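Local coordinates for protein PrgZ (Enterococcus faecalis, PDB 4FAJ) that binds peptide pheromone outside the cell as a membrane-anchored substrate-binding protein and probably passes it on for peptide import, at residues T85-A88 / N89-G93; Y95-D98 / E99-P103; S495-N498 / Y499-L502; L480-E484 / T485-M489. One frame throughout, in Å; residues are numbered along the deposited sequence. Where two conformers were deposited one is given.

Interaction 1 (T85-A88 / N89-G93)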
loop_
_atom_site.group_PDB
_atom_site.type_symbol
_atom_site.label_atom_id
_atom_site.label_comp_id
_atom_site.label_asym_id
_atom_site.label_seq_id
_atom_site.Cartn_x
_atom_site.Cartn_y
_atom_site.Cartn_z
ATOM N N THR A 85 -7.011 5.366 -0.973
ATOM C CA THR A 85 -7.286 6.804 -0.895
ATOM C C THR A 85 -8.779 7.157 -1.078
ATOM O O THR A 85 -9.327 7.990 -0.335
ATOM C CB THR A 85 -6.426 7.598 -1.906
ATOM O OG1 THR A 85 -5.058 7.588 -1.465
ATOM C CG2 THR A 85 -6.912 9.060 -2.017
ATOM N N LEU A 86 -9.448 6.524 -2.042
ATOM C CA LEU A 86 -10.874 6.781 -2.217
ATOM C C LEU A 86 -11.646 6.363 -0.963
ATOM O O LEU A 86 -12.460 7.126 -0.441
ATOM C CB LEU A 86 -11.435 6.041 -3.418
ATOM C CG LEU A 86 -12.955 6.134 -3.588
ATOM C CD1 LEU A 86 -13.405 7.580 -3.741
ATOM C CD2 LEU A 86 -13.365 5.281 -4.796
ATOM N N LEU A 87 -11.379 5.156 -0.481
ATOM C CA LEU A 87 -12.079 4.641 0.706
ATOM C C LEU A 87 -11.776 5.482 1.954
ATOM O O LEU A 87 -12.666 5.690 2.789
ATOM C CB LEU A 87 -11.771 3.149 0.946
ATOM C CG LEU A 87 -12.453 2.132 0.030
ATOM C CD1 LEU A 87 -12.015 0.688 0.392
ATOM C CD2 LEU A 87 -13.963 2.237 0.053
ATOM N N ALA A 88 -10.549 5.994 2.081
ATOM C CA ALA A 88 -10.205 6.875 3.207
ATOM C C ALA A 88 -11.023 8.177 3.194
ATOM O O ALA A 88 -11.176 8.828 4.225
ATOM C CB ALA A 88 -8.698 7.174 3.229
ATOM N N ASN A 89 -11.584 8.513 2.036
ATOM C CA ASN A 89 -12.347 9.753 1.849
ATOM C C ASN A 89 -13.880 9.592 1.716
ATOM O O ASN A 89 -14.629 10.523 2.067
ATOM C CB ASN A 89 -11.762 10.517 0.670
ATOM C CG ASN A 89 -10.434 11.147 1.004
ATOM O OD1 ASN A 89 -10.382 12.178 1.674
ATOM N ND2 ASN A 89 -9.345 10.539 0.540
ATOM N N VAL A 90 -14.351 8.434 1.241
ATOM C CA VAL A 90 -15.790 8.150 1.237
ATOM C C VAL A 90 -16.235 7.279 2.414
ATOM O O VAL A 90 -17.427 7.187 2.696
ATOM C CB VAL A 90 -16.312 7.602 -0.139
ATOM C CG1 VAL A 90 -16.033 8.616 -1.256
ATOM C CG2 VAL A 90 -15.721 6.219 -0.463
ATOM N N MET A 91 -15.279 6.683 3.131
ATOM C CA MET A 91 -15.563 5.927 4.339
ATOM C C MET A 91 -14.717 6.456 5.506
ATOM O O MET A 91 -13.930 7.398 5.345
ATOM C CB MET A 91 -15.310 4.427 4.123
ATOM C CG MET A 91 -16.239 3.794 3.110
ATOM S SD MET A 91 -16.220 2.006 3.154
ATOM C CE MET A 91 -17.234 1.645 4.598
ATOM N N GLU A 92 -14.925 5.874 6.680
ATOM C CA GLU A 92 -14.206 6.254 7.898
ATOM C C GLU A 92 -14.166 5.067 8.852
ATOM O O GLU A 92 -15.080 4.245 8.868
ATOM C CB GLU A 92 -14.908 7.432 8.578
ATOM C CG GLU A 92 -14.175 7.967 9.798
ATOM C CD GLU A 92 -14.848 9.173 10.393
ATOM O OE1 GLU A 92 -15.988 9.043 10.909
ATOM O OE2 GLU A 92 -14.222 10.249 10.357
ATOM N N GLY A 93 -13.088 4.974 9.622
ATOM C CA GLY A 93 -12.913 3.920 10.614
ATOM C C GLY A 93 -12.908 4.466 12.033
ATOM O O GLY A 93 -13.272 5.627 12.281
#
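Asn89 folds its side-chain amide back over the last turn of helix 81-90 and gives ND2 to Thr85 O, 2.7 Å away, with the acceptor close to the amide plane. CG stands beside the backbone N (chi1 -73°), which lays the amide alongside Thr85 and brings ND2 within 3.8 Å of Thr85 CG2. The backbone N of Asn89 has only a weak bond to Thr85 O and donates better to Leu86 O at 3.0 Å, from above that carbonyl's plane. Val90 N meets the same Leu86 oxygen at 2.8 Å, almost in line with the C=O bond, so two N-H groups grip one acceptor as the helix tightens toward its end. The side chain of Val90 crosses that of Leu86 at a slant, CG1 resting 3.8 Å from Leu86 CD1. Met91 N still bonds to Leu87 O at 2.8 Å, although Met91 is the first residue to leave helical geometry; its SD lies beside Leu87 CD2 at 3.8 Å. The amide of Asn89 also bonds to the backbone at Tyr555 and Tyr557, tying the C-terminal end of the helix to strand 555-556 and the residue after it, while Leu86 and Val90 rest on Ile255 of strand 252-257.

Interaction 2 (Y95-D98 / E99-P103)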
loop_
_atom_site.group_PDB
_atom_site.type_symbol
_atom_site.label_atom_id
_atom_site.label_comp_id
_atom_site.label_asym_id
_atom_site.label_seq_id
_atom_site.Cartn_x
_atom_site.Cartn_y
_atom_site.Cartn_z
ATOM N N TYR A 95 -10.394 5.150 13.958
ATOM C CA TYR A 95 -9.366 6.186 14.050
ATOM C C TYR A 95 -8.956 6.667 12.647
ATOM O O TYR A 95 -9.147 5.967 11.638
ATOM C CB TYR A 95 -8.146 5.678 14.859
ATOM C CG TYR A 95 -8.565 5.213 16.217
ATOM C CD1 TYR A 95 -8.689 6.114 17.267
ATOM C CD2 TYR A 95 -8.954 3.893 16.436
ATOM C CE1 TYR A 95 -9.140 5.710 18.498
ATOM C CE2 TYR A 95 -9.410 3.480 17.675
ATOM C CZ TYR A 95 -9.501 4.389 18.697
ATOM O OH TYR A 95 -9.963 4.010 19.924
ATOM N N ARG A 96 -8.433 7.890 12.610
ATOM C CA ARG A 96 -7.987 8.570 11.392
ATOM C C ARG A 96 -6.650 9.244 11.714
ATOM O O ARG A 96 -6.517 9.884 12.766
ATOM C CB ARG A 96 -9.011 9.632 10.987
ATOM C CG ARG A 96 -8.665 10.410 9.705
ATOM C CD ARG A 96 -9.496 11.670 9.596
ATOM N NE ARG A 96 -10.922 11.405 9.365
ATOM C CZ ARG A 96 -11.476 11.126 8.183
ATOM N NH1 ARG A 96 -10.740 11.057 7.071
ATOM N NH2 ARG A 96 -12.785 10.920 8.106
ATOM N N LEU A 97 -5.671 9.105 10.817
ATOM C CA LEU A 97 -4.353 9.701 11.041
ATOM C C LEU A 97 -4.389 11.218 11.018
ATOM O O LEU A 97 -5.084 11.837 10.193
ATOM C CB LEU A 97 -3.325 9.194 10.015
ATOM C CG LEU A 97 -3.010 7.699 10.012
ATOM C CD1 LEU A 97 -1.772 7.467 9.129
ATOM C CD2 LEU A 97 -2.810 7.093 11.415
ATOM N N ASP A 98 -3.652 11.821 11.942
ATOM C CA ASP A 98 -3.479 13.266 11.963
ATOM C C ASP A 98 -2.259 13.665 11.131
ATOM O O ASP A 98 -1.609 12.821 10.522
ATOM C CB ASP A 98 -3.377 13.800 13.408
ATOM C CG ASP A 98 -2.134 13.309 14.157
ATOM O OD1 ASP A 98 -1.182 12.795 13.520
ATOM O OD2 ASP A 98 -2.126 13.440 15.407
ATOM N N GLU A 99 -1.956 14.959 11.128
ATOM C CA GLU A 99 -0.854 15.505 10.338
ATOM C C GLU A 99 0.520 14.907 10.674
ATOM O O GLU A 99 1.459 15.003 9.872
ATOM C CB GLU A 99 -0.833 17.045 10.437
ATOM C CG GLU A 99 -0.543 17.632 11.832
ATOM C CD GLU A 99 -1.749 17.632 12.768
ATOM O OE1 GLU A 99 -2.819 17.074 12.397
ATOM O OE2 GLU A 99 -1.623 18.196 13.885
ATOM N N LYS A 100 0.636 14.284 11.844
ATOM C CA LYS A 100 1.866 13.610 12.256
ATOM C C LYS A 100 1.775 12.102 12.097
ATOM O O LYS A 100 2.588 11.369 12.649
ATOM C CB LYS A 100 2.189 13.967 13.712
ATOM C CG LYS A 100 2.454 15.451 13.904
ATOM C CD LYS A 100 2.998 15.762 15.291
ATOM C CE LYS A 100 3.768 17.074 15.297
ATOM N NZ LYS A 100 2.944 18.222 14.812
ATOM N N ASN A 101 0.789 11.642 11.323
ATOM C CA ASN A 101 0.566 10.215 11.084
ATOM C C ASN A 101 0.236 9.402 12.341
ATOM O O ASN A 101 0.514 8.201 12.403
ATOM C CB ASN A 101 1.747 9.599 10.319
ATOM C CG ASN A 101 2.002 10.295 8.993
ATOM O OD1 ASN A 101 1.084 10.846 8.380
ATOM N ND2 ASN A 101 3.253 10.261 8.535
ATOM N N GLN A 102 -0.392 10.052 13.319
ATOM C CA GLN A 102 -0.797 9.388 14.561
ATOM C C GLN A 102 -2.315 9.186 14.585
ATOM O O GLN A 102 -3.068 10.104 14.232
ATOM C CB GLN A 102 -0.380 10.220 15.771
ATOM C CG GLN A 102 1.086 10.605 15.786
ATOM C CD GLN A 102 1.993 9.536 16.373
ATOM O OE1 GLN A 102 1.714 8.339 16.291
ATOM N NE2 GLN A 102 3.090 9.973 16.978
ATOM N N PRO A 103 -2.771 7.984 14.997
ATOM C CA PRO A 103 -4.212 7.724 15.013
ATOM C C PRO A 103 -4.930 8.607 16.032
ATOM O O PRO A 103 -4.497 8.701 17.184
ATOM C CB PRO A 103 -4.315 6.232 15.367
ATOM C CG PRO A 103 -3.018 5.870 16.010
ATOM C CD PRO A 103 -1.981 6.845 15.488
#
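Tyr95 meets Pro103 through its CB, 3.9 Å from Pro103 CB, while its hydroxyl reaches on to Gly110 O. Arg96 turns away from the returning chain, and its guanidinium group forms salt bridges with Glu92 and Asp556. Leu97 pairs with Pro103 as an antiparallel, non-hydrogen-bonded pair, both side chains on the same face of the small sheet; its CD2 branch settles 3.6 Å from Asn101 O and 4.2 Å from Pro103 CD. Beyond Leu97 the strand gives way to the connection of a beta hairpin, strand 95-97 leading through a type I turn from Asp98 to Asn101 into strand 103-105. Asp98 holds this connection from both backbone and side chain. Its N donates to Gln102 O at 2.9 Å, and its O accepts from Asn101 N at 2.8 Å. With CG in the cramped position between N and C (chi1 65°), the carboxylate swings over the turn, where OD1 accepts from Lys100 N and from Gln102 N, each at 2.9 Å. The two donors approach from opposite faces of the carboxylate plane, and the Gln102 bond is the straighter at 162°. The second oxygen of Asp98, OD2, takes a bond from Gln104 NE2.

Interaction 3 (S495-N498 / Y499-L502)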
loop_
_atom_site.group_PDB
_atom_site.type_symbol
_atom_site.label_atom_id
_atom_site.label_comp_id
_atom_site.label_asym_id
_atom_site.label_seq_id
_atom_site.Cartn_x
_atom_site.Cartn_y
_atom_site.Cartn_z
ATOM N N SER A 495 10.289 -18.351 0.785
ATOM C CA SER A 495 10.069 -19.006 2.076
ATOM C C SER A 495 11.361 -19.357 2.802
ATOM O O SER A 495 12.174 -20.169 2.332
ATOM C CB SER A 495 9.238 -20.283 1.934
ATOM O OG SER A 495 9.005 -20.846 3.221
ATOM N N ASN A 496 11.535 -18.738 3.955
ATOM C CA ASN A 496 12.630 -19.055 4.856
ATOM C C ASN A 496 12.010 -19.128 6.247
ATOM O O ASN A 496 11.456 -18.140 6.747
ATOM C CB ASN A 496 13.729 -17.997 4.758
ATOM C CG ASN A 496 14.909 -18.280 5.682
ATOM O OD1 ASN A 496 14.729 -18.619 6.848
ATOM N ND2 ASN A 496 16.122 -18.124 5.165
ATOM N N LYS A 497 12.061 -20.310 6.853
ATOM C CA LYS A 497 11.382 -20.535 8.138
ATOM C C LYS A 497 12.056 -19.798 9.286
ATOM O O LYS A 497 11.423 -19.461 10.290
ATOM C CB LYS A 497 11.338 -22.023 8.456
ATOM C CG LYS A 497 10.650 -22.848 7.402
ATOM C CD LYS A 497 9.198 -22.473 7.284
ATOM C CE LYS A 497 8.475 -23.417 6.353
ATOM N NZ LYS A 497 7.141 -23.735 6.900
ATOM N N ASN A 498 13.352 -19.558 9.146
ATOM C CA ASN A 498 14.071 -18.789 10.158
ATOM C C ASN A 498 13.712 -17.303 10.091
ATOM O O ASN A 498 13.598 -16.650 11.142
ATOM C CB ASN A 498 15.557 -19.055 10.014
ATOM C CG ASN A 498 15.839 -20.530 9.913
ATOM O OD1 ASN A 498 15.392 -21.314 10.757
ATOM N ND2 ASN A 498 16.503 -20.928 8.849
ATOM N N TYR A 499 13.495 -16.784 8.873
ATOM C CA TYR A 499 12.940 -15.438 8.674
ATOM C C TYR A 499 11.565 -15.325 9.334
ATOM O O TYR A 499 11.323 -14.390 10.083
ATOM C CB TYR A 499 12.846 -15.096 7.173
ATOM C CG TYR A 499 12.229 -13.769 6.819
ATOM C CD1 TYR A 499 13.028 -12.636 6.626
ATOM C CD2 TYR A 499 10.855 -13.637 6.639
ATOM C CE1 TYR A 499 12.472 -11.412 6.277
ATOM C CE2 TYR A 499 10.284 -12.405 6.292
ATOM C CZ TYR A 499 11.104 -11.301 6.116
ATOM O OH TYR A 499 10.580 -10.085 5.777
ATOM N N ASP A 500 10.688 -16.300 9.076
ATOM C CA ASP A 500 9.342 -16.326 9.643
ATOM C C ASP A 500 9.376 -16.175 11.178
ATOM O O ASP A 500 8.574 -15.426 11.761
ATOM C CB ASP A 500 8.614 -17.636 9.282
ATOM C CG ASP A 500 8.309 -17.782 7.789
ATOM O OD1 ASP A 500 8.353 -16.782 7.032
ATOM O OD2 ASP A 500 8.017 -18.924 7.365
ATOM N N GLU A 501 10.318 -16.870 11.815
ATOM C CA GLU A 501 10.414 -16.912 13.273
ATOM C C GLU A 501 10.949 -15.593 13.844
ATOM O O GLU A 501 10.432 -15.118 14.846
ATOM C CB GLU A 501 11.255 -18.120 13.724
ATOM C CG GLU A 501 11.613 -18.180 15.209
ATOM C CD GLU A 501 10.426 -18.260 16.153
ATOM O OE1 GLU A 501 9.291 -18.568 15.716
ATOM O OE2 GLU A 501 10.644 -18.028 17.363
ATOM N N LEU A 502 11.958 -15.003 13.197
ATOM C CA LEU A 502 12.473 -13.660 13.594
ATOM C C LEU A 502 11.375 -12.599 13.647
ATOM O O LEU A 502 11.359 -11.753 14.553
ATOM C CB LEU A 502 13.592 -13.197 12.647
ATOM C CG LEU A 502 14.921 -13.934 12.792
ATOM C CD1 LEU A 502 15.838 -13.666 11.586
ATOM C CD2 LEU A 502 15.618 -13.602 14.146
HETATM O O HOH W 1 9.847 -16.547 4.660
#
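Asn496 lays its side chain across the start of Tyr499, the two CB atoms 3.9 Å apart and the side chains crossing at about a right angle, with amide and ring planes inclined by 60°. This is a helix N-cap: Asn496 stands just before helix 497-502, and its OD1 accepts from Tyr499 N at 3.0 Å, the N-H pointing well at the oxygen but arriving from above the carbonyl plane. A weak bond from Asn498 N joins it on the same oxygen. The cap depends on the first torsion of Asn496, CG opposite the backbone N (chi1 -180°), which swings the amide round to the N-H groups of the first turn. Its ND2 is engaged by Asp524 OD2 of helix 510-524, so both ends of the capping amide are held and its rotation is probably fixed.

The backbone carbonyl of Asn496 begins the helical bonding by accepting from Asp500 N at 3.1 Å, in the carbonyl plane; Asn498 O follows with Leu502 N. Tyr499 carries its ring away from the cap toward Ala517 and Leu521 of helix 510-524, and its hydroxyl is bonded to Leu480 O.

Asp500 turns its carboxylate back toward the helix start, a placement that the N-terminal end of the helix would be expected to favour. OD2 comes within 3.7 Å of Lys497 CD and is hydrogen-bonded to Thr485 OG1, while Lys497 NZ remains 4.9 Å from that oxygen. A water links Asn496 to Asp500, 2.9 Å from Asn496 N, whose N-H it accepts, and 2.8 Å from Asp500 OD1.

Interaction 4 (L480-E484 / T485-M489)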
loop_
_atom_site.group_PDB
_atom_site.type_symbol
_atom_site.label_atom_id
_atom_site.label_comp_id
_atom_site.label_asym_id
_atom_site.label_seq_id
_atom_site.Cartn_x
_atom_site.Cartn_y
_atom_site.Cartn_z
ATOM N N LEU A 480 8.036 -6.219 6.404
ATOM C CA LEU A 480 8.685 -7.521 6.564
ATOM C C LEU A 480 7.685 -8.682 6.624
ATOM O O LEU A 480 7.981 -9.789 6.145
ATOM C CB LEU A 480 9.661 -7.507 7.763
ATOM C CG LEU A 480 10.779 -6.446 7.712
ATOM C CD1 LEU A 480 11.590 -6.372 9.032
ATOM C CD2 LEU A 480 11.740 -6.689 6.524
ATOM N N ALA A 481 6.481 -8.425 7.143
ATOM C CA ALA A 481 5.415 -9.444 7.153
ATOM C C ALA A 481 5.049 -9.958 5.752
ATOM O O ALA A 481 4.611 -11.098 5.609
ATOM C CB ALA A 481 4.159 -8.902 7.853
ATOM N N ASN A 482 5.260 -9.142 4.718
ATOM C CA ASN A 482 4.924 -9.539 3.344
ATOM C C ASN A 482 5.779 -10.661 2.771
ATOM O O ASN A 482 5.421 -11.236 1.752
ATOM C CB ASN A 482 5.004 -8.338 2.400
ATOM C CG ASN A 482 4.022 -7.252 2.762
ATOM O OD1 ASN A 482 2.996 -7.508 3.383
ATOM N ND2 ASN A 482 4.352 -6.027 2.406
ATOM N N PHE A 483 6.924 -10.938 3.391
ATOM C CA PHE A 483 7.788 -12.006 2.932
ATOM C C PHE A 483 7.717 -13.257 3.796
ATOM O O PHE A 483 8.485 -14.202 3.581
ATOM C CB PHE A 483 9.211 -11.454 2.752
ATOM C CG PHE A 483 9.231 -10.270 1.833
ATOM C CD1 PHE A 483 9.067 -10.447 0.463
ATOM C CD2 PHE A 483 9.277 -8.979 2.339
ATOM C CE1 PHE A 483 9.016 -9.347 -0.397
ATOM C CE2 PHE A 483 9.227 -7.884 1.489
ATOM C CZ PHE A 483 9.096 -8.069 0.125
ATOM N N GLU A 484 6.799 -13.267 4.757
ATOM C CA GLU A 484 6.521 -14.467 5.530
ATOM C C GLU A 484 5.927 -15.540 4.619
ATOM O O GLU A 484 5.179 -15.231 3.683
ATOM C CB GLU A 484 5.571 -14.138 6.678
ATOM C CG GLU A 484 4.733 -15.291 7.159
ATOM C CD GLU A 484 3.544 -14.816 7.959
ATOM O OE1 GLU A 484 2.402 -14.903 7.439
ATOM O OE2 GLU A 484 3.757 -14.332 9.092
ATOM N N THR A 485 6.267 -16.795 4.901
ATOM C CA THR A 485 5.969 -17.911 4.018
ATOM C C THR A 485 4.605 -17.893 3.332
ATOM O O THR A 485 4.540 -17.840 2.106
ATOM C CB THR A 485 6.211 -19.261 4.725
ATOM O OG1 THR A 485 7.621 -19.461 4.844
ATOM C CG2 THR A 485 5.607 -20.418 3.927
ATOM N N ASN A 486 3.498 -17.950 4.042
ATOM C CA ASN A 486 2.263 -17.967 3.223
ATOM C C ASN A 486 1.460 -16.664 3.300
ATOM O O ASN A 486 0.237 -16.676 3.231
ATOM C CB ASN A 486 1.437 -19.241 3.463
ATOM C CG ASN A 486 2.057 -20.484 2.800
ATOM O OD1 ASN A 486 2.423 -20.477 1.613
ATOM N ND2 ASN A 486 2.170 -21.557 3.565
ATOM N N SER A 487 2.169 -15.539 3.388
ATOM C CA SER A 487 1.530 -14.221 3.332
ATOM C C SER A 487 0.885 -13.962 1.953
ATOM O O SER A 487 1.500 -14.218 0.923
ATOM C CB SER A 487 2.540 -13.115 3.637
ATOM O OG SER A 487 2.044 -11.841 3.243
ATOM N N PRO A 488 -0.349 -13.430 1.933
ATOM C CA PRO A 488 -1.004 -13.078 0.660
ATOM C C PRO A 488 -0.230 -12.074 -0.201
ATOM O O PRO A 488 -0.413 -12.037 -1.420
ATOM C CB PRO A 488 -2.320 -12.436 1.116
ATOM C CG PRO A 488 -2.583 -12.989 2.430
ATOM C CD PRO A 488 -1.239 -13.182 3.079
ATOM N N MET A 489 0.596 -11.242 0.435
ATOM C CA MET A 489 1.410 -10.255 -0.278
ATOM C C MET A 489 2.761 -10.800 -0.757
ATOM O O MET A 489 3.510 -10.083 -1.423
ATOM C CB MET A 489 1.626 -9.018 0.609
ATOM C CG MET A 489 0.330 -8.316 1.023
ATOM S SD MET A 489 -0.600 -7.716 -0.400
ATOM C CE MET A 489 -1.755 -9.064 -0.648
#
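The side-chain amide of Asn482 lies alongside Met489, OD1 3.4 Å from Met489 CB and CG 3.7 Å from the same carbon, both side chains pointing the same way. Asn482 CB also sits 4.3 Å above one face of the Phe483 ring, displaced toward the rim. Phe483 points away from residues 485-489, and its side chain packs on Leu521 of helix 510-524 and on Tyr499.

Met489 CB is held against Asn482 by the backbone; beyond it the chain bends at chi2 and chi3, and the end of the side chain leads away. Met489 also packs on an apolar side chain of the bound peptide, which places Met489 at the peptide site. Both Asn482 and Met489 touch Trp469 of strand 464-470.

The loop reverses just after the short 3-10 segment 481-483 that extends helix 477-480. Ser487 N donates to Glu484 O at 3.0 Å, a nearly straight bond of 166° that reaches the oxygen from above the carbonyl plane, and Asn490 ND2 is a further donor to this oxygen. Ser487 then makes an ST turn, its OG accepting from Met489 N at 3.2 Å. With OG opposite its own backbone N (chi1 164°), the hydroxyl also lies over the 3-10 segment, 3.7 Å from Asn482 CA, and Ser487 CB rests 3.5 Å from Ala481 O. Thr485 OG1 is bonded to Ser495 OG.

Along the chain the order is interaction 1, 2, 4 and 3, and the four fall into two pairs. Interactions 1 and 2 have centres 14 Å apart and follow each other closely along the chain, helix 81-90 leading into strand 95-97; they touch where Ala88 O lies 3.6 Å from Arg96 NH1. Interactions 4 and 3 have centres 10 Å apart and are joined through the hydroxyl of Thr485, which lies between Ser495 and Asp500. The pairs are well separated, with about 14 Å between the nearest atoms of interactions 1 and 4. Residues 480-489 thus link the peptide site, through Met489, to the capped helix 497-502, whereas interactions 1 and 2 lie nearer the zinc bound by Asp263 and Asp266.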